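Local coordinates for protein beta-mannosidase (Trichoderma harzianum, PDB 4CVU) that probably hydrolyses terminal beta-linked mannose residues from the non-reducing ends of beta-mannosides, as a fungal glycoside hydrolase of family 2, at residues A256-L261 with V328-A333; G224-L229 with G262-H267; E467-V472 with A526-S531; F236-F241 with S302-A307. One frame throughout, in Å; residues are numbered along the deposited sequence.

Interaction 1: residues A256-L261 with V328-A333; sequences ASLDFL and VSVSSA. With MAN (alpha-D-mannopyranose), chain E.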
loop_
_atom_site.group_PDB
_atom_site.type_symbol
_atom_site.label_atom_id
_atom_site.label_comp_id
_atom_site.label_asym_id
_atom_site.label_seq_id
_atom_site.Cartn_x
_atom_site.Cartn_y
_atom_site.Cartn_z
ATOM N N ALA A 256 -1.218 -4.367 53.729
ATOM C CA ALA A 256 -1.810 -3.374 52.861
ATOM C C ALA A 256 -1.208 -2.029 53.164
ATOM O O ALA A 256 -1.349 -1.535 54.252
ATOM C CB ALA A 256 -3.311 -3.324 53.054
ATOM N N SER A 257 -0.546 -1.429 52.181
ATOM C CA SER A 257 0.094 -0.134 52.323
ATOM C C SER A 257 -0.454 0.804 51.236
ATOM O O SER A 257 -0.356 0.515 50.020
ATOM C CB SER A 257 1.615 -0.298 52.222
ATOM O OG SER A 257 2.272 0.920 52.500
ATOM N N LEU A 258 -1.052 1.906 51.660
ATOM C CA LEU A 258 -1.778 2.794 50.736
ATOM C C LEU A 258 -1.143 4.180 50.613
ATOM O O LEU A 258 -0.972 4.863 51.629
ATOM C CB LEU A 258 -3.208 2.978 51.227
ATOM C CG LEU A 258 -4.237 1.892 50.893
ATOM C CD1 LEU A 258 -4.037 0.618 51.694
ATOM C CD2 LEU A 258 -5.639 2.460 51.157
ATOM N N ASP A 259 -0.832 4.595 49.378
ATOM C CA ASP A 259 -0.372 5.951 49.086
ATOM C C ASP A 259 -1.576 6.838 48.733
ATOM O O ASP A 259 -2.528 6.360 48.131
ATOM C CB ASP A 259 0.641 5.948 47.931
ATOM C CG ASP A 259 1.850 5.061 48.218
ATOM O OD1 ASP A 259 2.287 5.042 49.376
ATOM O OD2 ASP A 259 2.348 4.364 47.290
ATOM N N PHE A 260 -1.529 8.119 49.111
ATOM C CA PHE A 260 -2.689 9.016 48.952
ATOM C C PHE A 260 -2.318 10.510 48.904
ATOM O O PHE A 260 -1.189 10.893 49.188
ATOM C CB PHE A 260 -3.700 8.758 50.085
ATOM C CG PHE A 260 -3.130 8.973 51.481
ATOM C CD1 PHE A 260 -3.126 10.231 52.068
ATOM C CD2 PHE A 260 -2.564 7.919 52.186
ATOM C CE1 PHE A 260 -2.567 10.433 53.340
ATOM C CE2 PHE A 260 -2.005 8.113 53.443
ATOM C CZ PHE A 260 -2.001 9.366 54.026
ATOM N N LEU A 261 -3.275 11.330 48.486
ATOM C CA LEU A 261 -3.269 12.770 48.730
ATOM C C LEU A 261 -4.557 13.107 49.553
ATOM O O LEU A 261 -5.522 12.390 49.426
ATOM C CB LEU A 261 -3.286 13.521 47.390
ATOM C CG LEU A 261 -2.256 13.156 46.313
ATOM C CD1 LEU A 261 -2.700 13.633 44.936
ATOM C CD2 LEU A 261 -0.865 13.690 46.622
ATOM N N VAL A 328 -9.994 -2.166 51.096
ATOM C CA VAL A 328 -9.323 -1.649 52.291
ATOM C C VAL A 328 -9.836 -0.254 52.583
ATOM O O VAL A 328 -9.715 0.619 51.741
ATOM C CB VAL A 328 -7.796 -1.555 52.087
ATOM C CG1 VAL A 328 -7.120 -0.999 53.332
ATOM C CG2 VAL A 328 -7.200 -2.904 51.728
ATOM N N SER A 329 -10.387 -0.039 53.778
ATOM C CA SER A 329 -10.911 1.271 54.179
ATOM C C SER A 329 -10.076 1.876 55.316
ATOM O O SER A 329 -9.704 1.182 56.268
ATOM C CB SER A 329 -12.378 1.160 54.625
ATOM O OG SER A 329 -13.179 0.531 53.636
ATOM N N VAL A 330 -9.790 3.168 55.200
ATOM C CA VAL A 330 -9.071 3.900 56.219
ATOM C C VAL A 330 -10.015 4.901 56.893
ATOM O O VAL A 330 -10.589 5.772 56.242
ATOM C CB VAL A 330 -7.849 4.636 55.637
ATOM C CG1 VAL A 330 -7.080 5.361 56.736
ATOM C CG2 VAL A 330 -6.937 3.666 54.901
ATOM N N SER A 331 -10.179 4.744 58.206
ATOM C CA SER A 331 -11.003 5.647 59.003
ATOM C C SER A 331 -10.178 6.350 60.061
ATOM O O SER A 331 -9.063 5.928 60.404
ATOM C CB SER A 331 -12.152 4.901 59.666
ATOM O OG SER A 331 -13.235 4.776 58.772
ATOM N N SER A 332 -10.754 7.432 60.570
ATOM C CA SER A 332 -10.074 8.314 61.513
ATOM C C SER A 332 -10.904 8.428 62.771
ATOM O O SER A 332 -12.121 8.588 62.690
ATOM C CB SER A 332 -9.889 9.694 60.886
ATOM O OG SER A 332 -8.754 10.324 61.428
ATOM N N ALA A 333 -10.240 8.344 63.926
ATOM C CA ALA A 333 -10.888 8.510 65.233
ATOM C C ALA A 333 -11.939 9.616 65.175
ATOM O O ALA A 333 -11.647 10.741 64.751
ATOM C CB ALA A 333 -9.852 8.822 66.304
HETATM C C1 MAN E . 8.795 6.754 49.837
HETATM C C2 MAN E . 8.248 8.162 49.924
HETATM C C3 MAN E . 7.164 8.213 50.992
HETATM C C4 MAN E . 6.137 7.082 50.794
HETATM C C5 MAN E . 6.788 5.736 50.513
HETATM C C6 MAN E . 5.751 4.687 50.128
HETATM O O2 MAN E . 7.671 8.524 48.675
HETATM O O3 MAN E . 6.497 9.457 50.904
HETATM O O4 MAN E . 5.360 6.898 51.961
HETATM O O5 MAN E . 7.746 5.848 49.518
HETATM O O6 MAN E . 4.982 5.069 49.011
#
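The strand segment bearing A256 and L258 passes the one bearing V328 and V330 with axes 9.3 Å apart and N-to-C directions 65° apart; no backbone hydrogen bond joins them, and side chains alone bridge the gap. L258 gives one methyl to each valine. Its CD1 lies 3.8 Å from V328 CG1, and its CD2 lies 4.1 Å from V330 CG2, the leucine sliding past both valines in the opposite direction. CG of L258 stands anti to the carbonyl carbon (chi1 -82°), which turns the fork of the two methyls across the gap. V328 divides its branches in the same way: while CG1 meets the leucine, CG2 comes 4.1 Å from A256 CB. This is face-to-face packing inside the immunoglobulin-like beta sandwich of a family 2 hydrolase, and M270 and V299 also pack on L258. On the other face of strand 256-261, S257 and D259 border a glycan attached to the protein. There D259 OD1 accepts a hydrogen bond from O6 of the chain E mannose at 2.7 Å and is also bonded to T298 OG1, while OD2 forms a salt bridge with R473 NE. With an alanine in place of D259, R473 would probably lose a charge partner and the mannose O6 an acceptor. S257 OG, bonded to T300 OG1 and R473 NH2, gives the same guanidinium a second partner on this strand.

Interaction 2: residues G224-L229 with G262-H267; sequences GELYSL and GTLPKH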
loop_
_atom_site.group_PDB
_atom_site.type_symbol
_atom_site.label_atom_id
_atom_site.label_comp_id
_atom_site.label_asym_id
_atom_site.label_seq_id
_atom_site.Cartn_x
_atom_site.Cartn_y
_atom_site.Cartn_z
ATOM N N GLY A 224 -12.114 16.151 54.414
ATOM C CA GLY A 224 -12.940 15.318 53.551
ATOM C C GLY A 224 -12.258 14.031 53.119
ATOM O O GLY A 224 -11.341 13.522 53.778
ATOM N N GLU A 225 -12.727 13.512 51.994
ATOM C CA GLU A 225 -12.218 12.272 51.436
ATOM C C GLU A 225 -10.772 12.462 50.986
ATOM O O GLU A 225 -10.392 13.530 50.539
ATOM C CB GLU A 225 -13.083 11.873 50.242
ATOM C CG GLU A 225 -13.538 10.428 50.230
ATOM C CD GLU A 225 -13.988 9.962 48.844
ATOM O OE1 GLU A 225 -14.106 10.795 47.915
ATOM O OE2 GLU A 225 -14.219 8.746 48.681
ATOM N N LEU A 226 -9.964 11.424 51.109
ATOM C CA LEU A 226 -8.628 11.430 50.532
ATOM C C LEU A 226 -8.691 10.846 49.088
ATOM O O LEU A 226 -9.708 10.294 48.685
ATOM C CB LEU A 226 -7.682 10.599 51.394
ATOM C CG LEU A 226 -7.643 10.977 52.883
ATOM C CD1 LEU A 226 -6.626 10.110 53.605
ATOM C CD2 LEU A 226 -7.316 12.449 53.059
ATOM N N TYR A 227 -7.602 10.987 48.343
ATOM C CA TYR A 227 -7.479 10.395 46.999
ATOM C C TYR A 227 -6.403 9.302 46.968
ATOM O O TYR A 227 -5.298 9.511 47.435
ATOM C CB TYR A 227 -7.145 11.466 45.965
ATOM C CG TYR A 227 -6.822 10.843 44.622
ATOM C CD1 TYR A 227 -7.829 10.357 43.805
ATOM C CD2 TYR A 227 -5.508 10.686 44.215
ATOM C CE1 TYR A 227 -7.539 9.746 42.587
ATOM C CE2 TYR A 227 -5.206 10.066 43.015
ATOM C CZ TYR A 227 -6.219 9.613 42.195
ATOM O OH TYR A 227 -5.894 9.008 40.987
ATOM N N SER A 228 -6.726 8.156 46.391
ATOM C CA SER A 228 -5.797 7.023 46.355
ATOM C C SER A 228 -4.830 7.129 45.165
ATOM O O SER A 228 -5.258 7.172 44.019
ATOM C CB SER A 228 -6.575 5.714 46.250
ATOM O OG SER A 228 -5.683 4.640 46.086
ATOM N N LEU A 229 -3.531 7.167 45.448
ATOM C CA LEU A 229 -2.509 7.191 44.398
ATOM C C LEU A 229 -2.109 5.803 43.919
ATOM O O LEU A 229 -2.011 5.560 42.715
ATOM C CB LEU A 229 -1.241 7.895 44.900
ATOM C CG LEU A 229 -1.325 9.414 44.970
ATOM C CD1 LEU A 229 -0.258 9.962 45.892
ATOM C CD2 LEU A 229 -1.231 10.036 43.582
ATOM N N GLY A 262 -4.624 14.111 50.434
ATOM C CA GLY A 262 -3.536 14.813 51.089
ATOM C C GLY A 262 -3.441 14.498 52.601
ATOM O O GLY A 262 -2.510 13.806 53.030
ATOM N N THR A 263 -4.374 14.987 53.428
ATOM C CA THR A 263 -4.156 14.977 54.915
ATOM C C THR A 263 -4.908 13.892 55.716
ATOM O O THR A 263 -6.117 13.978 55.911
ATOM C CB THR A 263 -4.491 16.338 55.557
ATOM O OG1 THR A 263 -3.830 17.390 54.853
ATOM C CG2 THR A 263 -4.047 16.370 57.010
ATOM N N LEU A 264 -4.183 12.882 56.185
ATOM C CA LEU A 264 -4.761 11.826 57.015
ATOM C C LEU A 264 -4.497 12.156 58.493
ATOM O O LEU A 264 -3.332 12.230 58.902
ATOM C CB LEU A 264 -4.138 10.455 56.708
ATOM C CG LEU A 264 -4.582 9.265 57.583
ATOM C CD1 LEU A 264 -6.087 9.061 57.514
ATOM C CD2 LEU A 264 -3.862 7.974 57.225
ATOM N N PRO A 265 -5.565 12.334 59.292
ATOM C CA PRO A 265 -5.316 12.662 60.715
ATOM C C PRO A 265 -4.607 11.554 61.504
ATOM O O PRO A 265 -4.636 10.381 61.126
ATOM C CB PRO A 265 -6.725 12.908 61.274
ATOM C CG PRO A 265 -7.569 13.231 60.077
ATOM C CD PRO A 265 -6.999 12.415 58.959
ATOM N N LYS A 266 -3.981 11.952 62.608
ATOM C CA LYS A 266 -3.266 11.032 63.496
ATOM C C LYS A 266 -4.212 9.960 64.047
ATOM O O LYS A 266 -5.425 10.152 64.075
ATOM C CB LYS A 266 -2.596 11.820 64.636
ATOM N N HIS A 267 -3.640 8.826 64.455
ATOM C CA HIS A 267 -4.404 7.691 64.999
ATOM C C HIS A 267 -5.476 7.155 64.031
ATOM O O HIS A 267 -6.635 6.981 64.396
ATOM C CB HIS A 267 -5.013 8.046 66.375
ATOM C CG HIS A 267 -4.287 7.428 67.535
ATOM N ND1 HIS A 267 -4.479 6.115 67.913
ATOM C CD2 HIS A 267 -3.367 7.934 68.390
ATOM C CE1 HIS A 267 -3.708 5.837 68.950
ATOM N NE2 HIS A 267 -3.022 6.924 69.259
#
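L226 carries this contact, burying far more surface than any other residue, and it spends its two methyls on different parts of segment 262-267. CD1 goes to L264, lying 4.0 Å from L264 CB and 4.1 Å from L264 CD1, and the two side chains cross at about a right angle. CD2 instead lies against the backbone, 4.1 Å from G262 N and 3.5 Å from T263 O. With CG of L226 anti to its carbonyl carbon (chi1 -53°) and CD1 extended away from CA (chi2 -178°), the side chain reaches over to segment 262-267. G262 follows a cis peptide bond, and its bare backbone provides the second largest buried patch. L264, with CG anti to the backbone N, presents CB and CD1 to L226 CD1. The contact joins the residue just ahead of strand 227-237, an edge strand of the immunoglobulin-like sandwich, to the loop between strands 252-261 and 268-276; I339 touches both leucines, and F260 and L340 also pack on L226. Replacing L226 by an alanine would probably open a gap beside L264 and I339 and leave the loop backbone at G262 and T263 without its apolar cover. Since no hydrogen bond crosses between the segments, the loop is held here by shape and burial, while backbone bonds of L226 to I339 and Y227 to L261 fix the strand end.

Interaction 3: residues E467-V472 with A526-S531; sequences EITYNV and AANSHS. With NAG (2-acetamido-2-deoxy-beta-D-glucopyranose), chain B; MAN (alpha-D-mannopyranose), chain C; NAG (2-acetamido-2-deoxy-beta-D-glucopyranose), chain D.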
loop_
_atom_site.group_PDB
_atom_site.type_symbol
_atom_site.label_atom_id
_atom_site.label_comp_id
_atom_site.label_asym_id
_atom_site.label_seq_id
_atom_site.Cartn_x
_atom_site.Cartn_y
_atom_site.Cartn_z
ATOM N N GLU A 467 10.959 5.227 40.252
ATOM C CA GLU A 467 10.420 4.252 39.284
ATOM C C GLU A 467 10.273 2.876 39.881
ATOM O O GLU A 467 9.193 2.298 39.809
ATOM C CB GLU A 467 11.298 4.244 38.027
ATOM C CG GLU A 467 11.390 2.953 37.255
ATOM C CD GLU A 467 12.340 3.086 36.097
ATOM O OE1 GLU A 467 12.827 4.204 35.850
ATOM O OE2 GLU A 467 12.611 2.065 35.426
ATOM N N ILE A 468 11.341 2.327 40.464
ATOM C CA ILE A 468 11.238 0.994 41.032
ATOM C C ILE A 468 10.208 0.929 42.165
ATOM O O ILE A 468 9.457 -0.029 42.242
ATOM C CB ILE A 468 12.584 0.456 41.550
ATOM C CG1 ILE A 468 13.644 0.505 40.453
ATOM C CG2 ILE A 468 12.426 -0.958 42.038
ATOM C CD1 ILE A 468 13.246 -0.186 39.176
ATOM N N THR A 469 10.177 1.953 43.020
ATOM C CA THR A 469 9.258 1.989 44.158
ATOM C C THR A 469 7.781 2.063 43.731
ATOM O O THR A 469 6.934 1.313 44.225
ATOM C CB THR A 469 9.577 3.199 45.091
ATOM O OG1 THR A 469 10.938 3.118 45.559
ATOM C CG2 THR A 469 8.636 3.204 46.273
ATOM N N TYR A 470 7.481 2.946 42.794
ATOM C CA TYR A 470 6.116 3.062 42.265
ATOM C C TYR A 470 5.614 1.745 41.605
ATOM O O TYR A 470 4.552 1.229 41.922
ATOM C CB TYR A 470 6.044 4.188 41.239
ATOM C CG TYR A 470 4.700 4.244 40.535
ATOM C CD1 TYR A 470 3.551 4.546 41.248
ATOM C CD2 TYR A 470 4.577 3.958 39.171
ATOM C CE1 TYR A 470 2.315 4.587 40.632
ATOM C CE2 TYR A 470 3.342 4.004 38.529
ATOM C CZ TYR A 470 2.213 4.318 39.258
ATOM O OH TYR A 470 0.978 4.370 38.659
ATOM N N ASN A 471 6.401 1.207 40.677
ATOM C CA ASN A 471 5.960 0.018 39.937
ATOM C C ASN A 471 5.957 -1.281 40.757
ATOM O O ASN A 471 5.010 -2.064 40.628
ATOM C CB ASN A 471 6.752 -0.119 38.668
ATOM C CG ASN A 471 6.376 0.938 37.659
ATOM O OD1 ASN A 471 5.280 0.915 37.098
ATOM N ND2 ASN A 471 7.286 1.890 37.431
ATOM N N VAL A 472 6.969 -1.500 41.606
ATOM C CA VAL A 472 6.968 -2.660 42.533
ATOM C C VAL A 472 5.733 -2.635 43.445
ATOM O O VAL A 472 5.047 -3.664 43.609
ATOM C CB VAL A 472 8.254 -2.753 43.376
ATOM C CG1 VAL A 472 8.044 -3.650 44.590
ATOM C CG2 VAL A 472 9.416 -3.297 42.552
ATOM N N ALA A 526 12.671 -5.545 48.393
ATOM C CA ALA A 526 12.518 -6.164 49.706
ATOM C C ALA A 526 11.748 -5.277 50.709
ATOM O O ALA A 526 10.965 -5.788 51.517
ATOM C CB ALA A 526 13.865 -6.582 50.290
ATOM N N ALA A 527 11.931 -3.975 50.614
ATOM C CA ALA A 527 11.162 -3.048 51.420
ATOM C C ALA A 527 9.667 -3.120 51.124
ATOM O O ALA A 527 8.845 -2.842 51.992
ATOM C CB ALA A 527 11.663 -1.642 51.198
ATOM N N ASN A 528 9.305 -3.480 49.893
ATOM C CA ASN A 528 7.897 -3.416 49.433
ATOM C C ASN A 528 7.243 -4.743 49.064
ATOM O O ASN A 528 6.078 -4.768 48.642
ATOM C CB ASN A 528 7.809 -2.413 48.277
ATOM C CG ASN A 528 7.988 -0.976 48.759
ATOM O OD1 ASN A 528 7.064 -0.376 49.298
ATOM N ND2 ASN A 528 9.175 -0.430 48.562
ATOM N N SER A 529 7.969 -5.839 49.253
ATOM C CA SER A 529 7.460 -7.177 48.931
ATOM C C SER A 529 8.230 -8.262 49.675
ATOM O O SER A 529 9.464 -8.270 49.630
ATOM C CB SER A 529 7.587 -7.443 47.402
ATOM O OG SER A 529 6.912 -8.635 47.043
ATOM N N HIS A 530 7.509 -9.161 50.350
ATOM C CA HIS A 530 8.103 -10.376 50.962
ATOM C C HIS A 530 7.908 -11.606 50.046
ATOM O O HIS A 530 8.525 -12.643 50.273
ATOM C CB HIS A 530 7.480 -10.690 52.347
ATOM C CG HIS A 530 7.721 -9.639 53.389
ATOM N ND1 HIS A 530 8.950 -9.445 53.984
ATOM C CD2 HIS A 530 6.883 -8.736 53.953
ATOM C CE1 HIS A 530 8.861 -8.453 54.856
ATOM N NE2 HIS A 530 7.617 -8.008 54.858
ATOM N N SER A 531 7.059 -11.453 49.022
ATOM C CA SER A 531 6.549 -12.566 48.243
ATOM C C SER A 531 7.272 -12.793 46.888
ATOM O O SER A 531 7.290 -13.913 46.372
ATOM C CB SER A 531 5.046 -12.358 48.007
ATOM O OG SER A 531 4.785 -11.161 47.316
HETATM C C1 NAG B . 4.024 -3.978 55.011
HETATM C C2 NAG B . 5.144 -4.343 55.983
HETATM C C3 NAG B . 5.917 -3.096 56.358
HETATM C C4 NAG B . 6.462 -2.414 55.087
HETATM C C5 NAG B . 5.314 -2.196 54.102
HETATM C C6 NAG B . 5.723 -1.680 52.725
HETATM C C7 NAG B . 4.716 -6.282 57.415
HETATM C C8 NAG B . 4.036 -6.807 58.649
HETATM N N2 NAG B . 4.557 -4.993 57.149
HETATM O O3 NAG B . 6.974 -3.483 57.200
HETATM O O4 NAG B . 7.030 -1.161 55.411
HETATM O O5 NAG B . 4.615 -3.392 53.876
HETATM O O6 NAG B . 4.532 -1.356 52.026
HETATM O O7 NAG B . 5.383 -7.046 56.722
HETATM C C1 MAN C . 8.524 9.358 47.878
HETATM C C2 MAN C . 7.718 9.862 46.693
HETATM C C3 MAN C . 7.366 8.697 45.773
HETATM C C4 MAN C . 8.617 7.949 45.343
HETATM C C5 MAN C . 9.461 7.583 46.567
HETATM C C6 MAN C . 10.826 7.019 46.200
HETATM O O2 MAN C . 8.499 10.785 45.982
HETATM O O3 MAN C . 6.659 9.179 44.669
HETATM O O4 MAN C . 8.214 6.746 44.695
HETATM O O5 MAN C . 9.689 8.703 47.420
HETATM O O6 MAN C . 11.469 6.520 47.373
HETATM C C1 NAG D . 8.347 -0.955 54.889
HETATM C C2 NAG D . 8.678 0.535 54.746
HETATM C C3 NAG D . 10.070 0.692 54.173
HETATM C C4 NAG D . 11.073 -0.126 54.951
HETATM C C5 NAG D . 10.585 -1.569 55.108
HETATM C C6 NAG D . 11.544 -2.416 55.954
HETATM C C7 NAG D . 6.580 1.750 54.424
HETATM C C8 NAG D . 5.615 2.406 53.483
HETATM N N2 NAG D . 7.695 1.217 53.934
HETATM O O3 NAG D . 10.480 2.033 54.265
HETATM O O4 NAG D . 12.302 -0.215 54.254
HETATM O O5 NAG D . 9.306 -1.600 55.682
HETATM O O6 NAG D . 11.858 -1.714 57.158
HETATM O O7 NAG D . 6.305 1.748 55.625
#
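The carbonyl oxygen of E467 is gripped twice by N471, whose backbone N and side-chain ND2 each lie 3.1 Å from E467 O and approach from opposite faces of its plane. ND2 is also hydrogen-bonded to F132 O, in a loop outside the helix. V472 makes the main contact with the second segment: its CG1, anti to the backbone N (chi1 162°), lies 3.9 Å from N528 CB, the two side chains crossing obliquely. T469 CG2 adds a looser touch, 4.3 Å from N528 ND2. The polar ends are turned elsewhere, T469 OG1 to V465 O and N528 OD1 to R473 NH1. Helix 458-475 follows strand 442-446, and helix 506-528 follows strand 481-485 by way of helix 490-501, consistent with outer helices of the family 2 (beta/alpha)8 barrel; V524 and L525 extend the interface. Sugars of one attached glycan lie along one side: H530 NE2 donates a weak bond of 3.1 Å to O7 of the chain B N-acetylglucosamine, and this oxygen lies at the edge of the imidazole, near its plane. The contact is thus mainly apolar, with no hydrogen bond between the segments, and the amide of N528 serves R473 instead.

Interaction 4: residues F236-F241 with S302-A307; sequences FRKGQF and SVTIDA. With CD (cadmium ion), chain F.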
loop_
_atom_site.group_PDB
_atom_site.type_symbol
_atom_site.label_atom_id
_atom_site.label_comp_id
_atom_site.label_asym_id
_atom_site.label_seq_id
_atom_site.Cartn_x
_atom_site.Cartn_y
_atom_site.Cartn_z
ATOM N N PHE A 236 1.667 -13.068 51.643
ATOM C CA PHE A 236 2.779 -14.012 51.761
ATOM C C PHE A 236 2.535 -14.970 52.934
ATOM O O PHE A 236 1.607 -14.771 53.716
ATOM C CB PHE A 236 4.109 -13.271 51.940
ATOM C CG PHE A 236 4.113 -12.277 53.060
ATOM C CD1 PHE A 236 3.508 -11.027 52.916
ATOM C CD2 PHE A 236 4.718 -12.587 54.267
ATOM C CE1 PHE A 236 3.512 -10.122 53.942
ATOM C CE2 PHE A 236 4.717 -11.685 55.311
ATOM C CZ PHE A 236 4.103 -10.453 55.150
ATOM N N ARG A 237 3.353 -16.017 53.020
ATOM C CA ARG A 237 3.296 -16.932 54.151
ATOM C C ARG A 237 4.074 -16.306 55.288
ATOM O O ARG A 237 5.100 -15.640 55.083
ATOM C CB ARG A 237 3.902 -18.296 53.784
ATOM C CG ARG A 237 3.132 -19.099 52.727
ATOM C CD ARG A 237 1.944 -19.826 53.322
ATOM N NE ARG A 237 1.205 -20.625 52.349
ATOM C CZ ARG A 237 0.224 -21.480 52.650
ATOM N NH1 ARG A 237 -0.142 -21.675 53.915
ATOM N NH2 ARG A 237 -0.397 -22.161 51.691
ATOM N N LYS A 238 3.606 -16.530 56.503
ATOM C CA LYS A 238 4.278 -15.957 57.641
ATOM C C LYS A 238 5.732 -16.467 57.694
ATOM O O LYS A 238 6.001 -17.648 57.498
ATOM C CB LYS A 238 3.523 -16.290 58.920
ATOM C CG LYS A 238 3.928 -15.417 60.084
ATOM C CD LYS A 238 2.816 -15.272 61.114
ATOM C CE LYS A 238 3.270 -14.358 62.250
ATOM N NZ LYS A 238 3.751 -13.040 61.708
ATOM N N GLY A 239 6.665 -15.557 57.926
ATOM C CA GLY A 239 8.099 -15.884 57.944
ATOM C C GLY A 239 8.780 -15.880 56.568
ATOM O O GLY A 239 9.975 -16.120 56.476
ATOM N N GLN A 240 8.016 -15.637 55.505
ATOM C CA GLN A 240 8.544 -15.724 54.126
ATOM C C GLN A 240 9.484 -14.574 53.824
ATOM O O GLN A 240 9.195 -13.418 54.134
ATOM C CB GLN A 240 7.399 -15.761 53.092
ATOM C CG GLN A 240 7.831 -15.799 51.616
ATOM C CD GLN A 240 6.664 -15.994 50.653
ATOM O OE1 GLN A 240 5.490 -16.076 51.044
ATOM N NE2 GLN A 240 6.996 -16.098 49.350
ATOM N N PHE A 241 10.578 -14.885 53.156
ATOM C CA PHE A 241 11.454 -13.876 52.598
ATOM C C PHE A 241 11.729 -14.083 51.099
ATOM O O PHE A 241 11.585 -15.178 50.590
ATOM C CB PHE A 241 12.771 -13.852 53.365
ATOM C CG PHE A 241 13.717 -12.787 52.887
ATOM C CD1 PHE A 241 13.454 -11.452 53.130
ATOM C CD2 PHE A 241 14.821 -13.115 52.135
ATOM C CE1 PHE A 241 14.318 -10.476 52.680
ATOM C CE2 PHE A 241 15.673 -12.142 51.675
ATOM C CZ PHE A 241 15.426 -10.823 51.957
ATOM N N SER A 302 -1.594 -4.618 58.631
ATOM C CA SER A 302 -1.626 -6.021 58.234
ATOM C C SER A 302 -2.617 -6.851 59.023
ATOM O O SER A 302 -3.137 -6.418 60.052
ATOM C CB SER A 302 -0.240 -6.652 58.336
ATOM O OG SER A 302 0.064 -7.035 59.645
ATOM N N VAL A 303 -2.860 -8.060 58.534
ATOM C CA VAL A 303 -3.716 -9.020 59.227
ATOM C C VAL A 303 -3.283 -10.430 58.886
ATOM O O VAL A 303 -2.799 -10.685 57.782
ATOM C CB VAL A 303 -5.204 -8.823 58.874
ATOM C CG1 VAL A 303 -5.492 -9.103 57.424
ATOM C CG2 VAL A 303 -6.085 -9.704 59.749
ATOM N N THR A 304 -3.432 -11.348 59.829
ATOM C CA THR A 304 -3.000 -12.732 59.617
ATOM C C THR A 304 -4.229 -13.631 59.509
ATOM O O THR A 304 -5.167 -13.439 60.247
ATOM C CB THR A 304 -2.040 -13.158 60.740
ATOM O OG1 THR A 304 -0.958 -12.236 60.741
ATOM C CG2 THR A 304 -1.485 -14.578 60.547
ATOM N N ILE A 305 -4.209 -14.585 58.577
ATOM C CA ILE A 305 -5.346 -15.480 58.289
ATOM C C ILE A 305 -4.940 -16.960 58.332
ATOM O O ILE A 305 -3.853 -17.320 57.873
ATOM C CB ILE A 305 -5.973 -15.158 56.924
ATOM C CG1 ILE A 305 -6.393 -13.685 56.857
ATOM C CG2 ILE A 305 -7.163 -16.062 56.652
ATOM C CD1 ILE A 305 -6.920 -13.227 55.497
ATOM N N ASP A 306 -5.814 -17.804 58.868
ATOM C CA ASP A 306 -5.482 -19.203 59.049
ATOM C C ASP A 306 -5.185 -19.827 57.695
ATOM O O ASP A 306 -5.920 -19.617 56.732
ATOM C CB ASP A 306 -6.650 -19.933 59.714
ATOM C CG ASP A 306 -6.311 -21.345 60.114
ATOM O OD1 ASP A 306 -5.325 -21.912 59.562
ATOM O OD2 ASP A 306 -7.053 -21.878 60.992
ATOM N N ALA A 307 -4.109 -20.604 57.659
ATOM C CA ALA A 307 -3.680 -21.308 56.449
ATOM C C ALA A 307 -4.803 -22.102 55.786
ATOM O O ALA A 307 -4.791 -22.316 54.588
ATOM C CB ALA A 307 -2.513 -22.227 56.768
HETATM CD CD CD F . -6.169 -23.994 60.535
HETATM O O HOH W 1 -5.454 -25.742 59.028
#
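R237 NH1 lies in van der Waals contact 3.8 Å from A307 CB, the methyl sitting at the edge of the guanidinium and near its plane; K238 CD lies 4.4 Å from T304 CG2, a loose touch at the surface. R237 starts out pointing away from segment 302-307, but a bend at chi2 (-81°) brings its end back to A307. Strands 227-237 and 298-305 are not paired with each other: both flank strand 252-261 in the immunoglobulin-like sandwich, with K238 bonded through its backbone to P251 and I305 to W252, and the contact spans that intervening strand near its start. Among the hydrogen bonds, R237 NH1 is held by A250 O, while the chain leaves the strand in a type II turn from R237 to Q240. That turn closes with Q240 N to R237 O at 2.9 Å and has G239 at a positive phi of 85°, where a side chain would jam against the preceding carbonyl. Q240 OE1 returns to accept R237 N at 2.9 Å, with an N-H...O angle of 166° and the donor in the carbonyl plane. Metal bonds come from D306, whose carboxylate chelates a cadmium ion through OD2 at 2.3 Å and OD1 at 2.5 Å.

How the interactions relate
From the N terminus, interaction 2 closes first, bringing 262-267 back to 224-229. Interaction 4 starts within that span at 236-241 and ends beyond it at 302-307; interaction 1 starts at 256-261 and ends later still at 328-333, so these three loops cross one another. All belong to one sandwich domain: interactions 2 and 4 use opposite ends of strand 227-237, and interaction 1 joins its neighbour 252-261 to 324-332. Interactions 1 and 2 touch directly through L261 O and Y227 N. Interaction 3 follows in series within the barrel domain, yet H530 packs on F236 of interaction 4, joining barrel to sandwich where the glycan also lies.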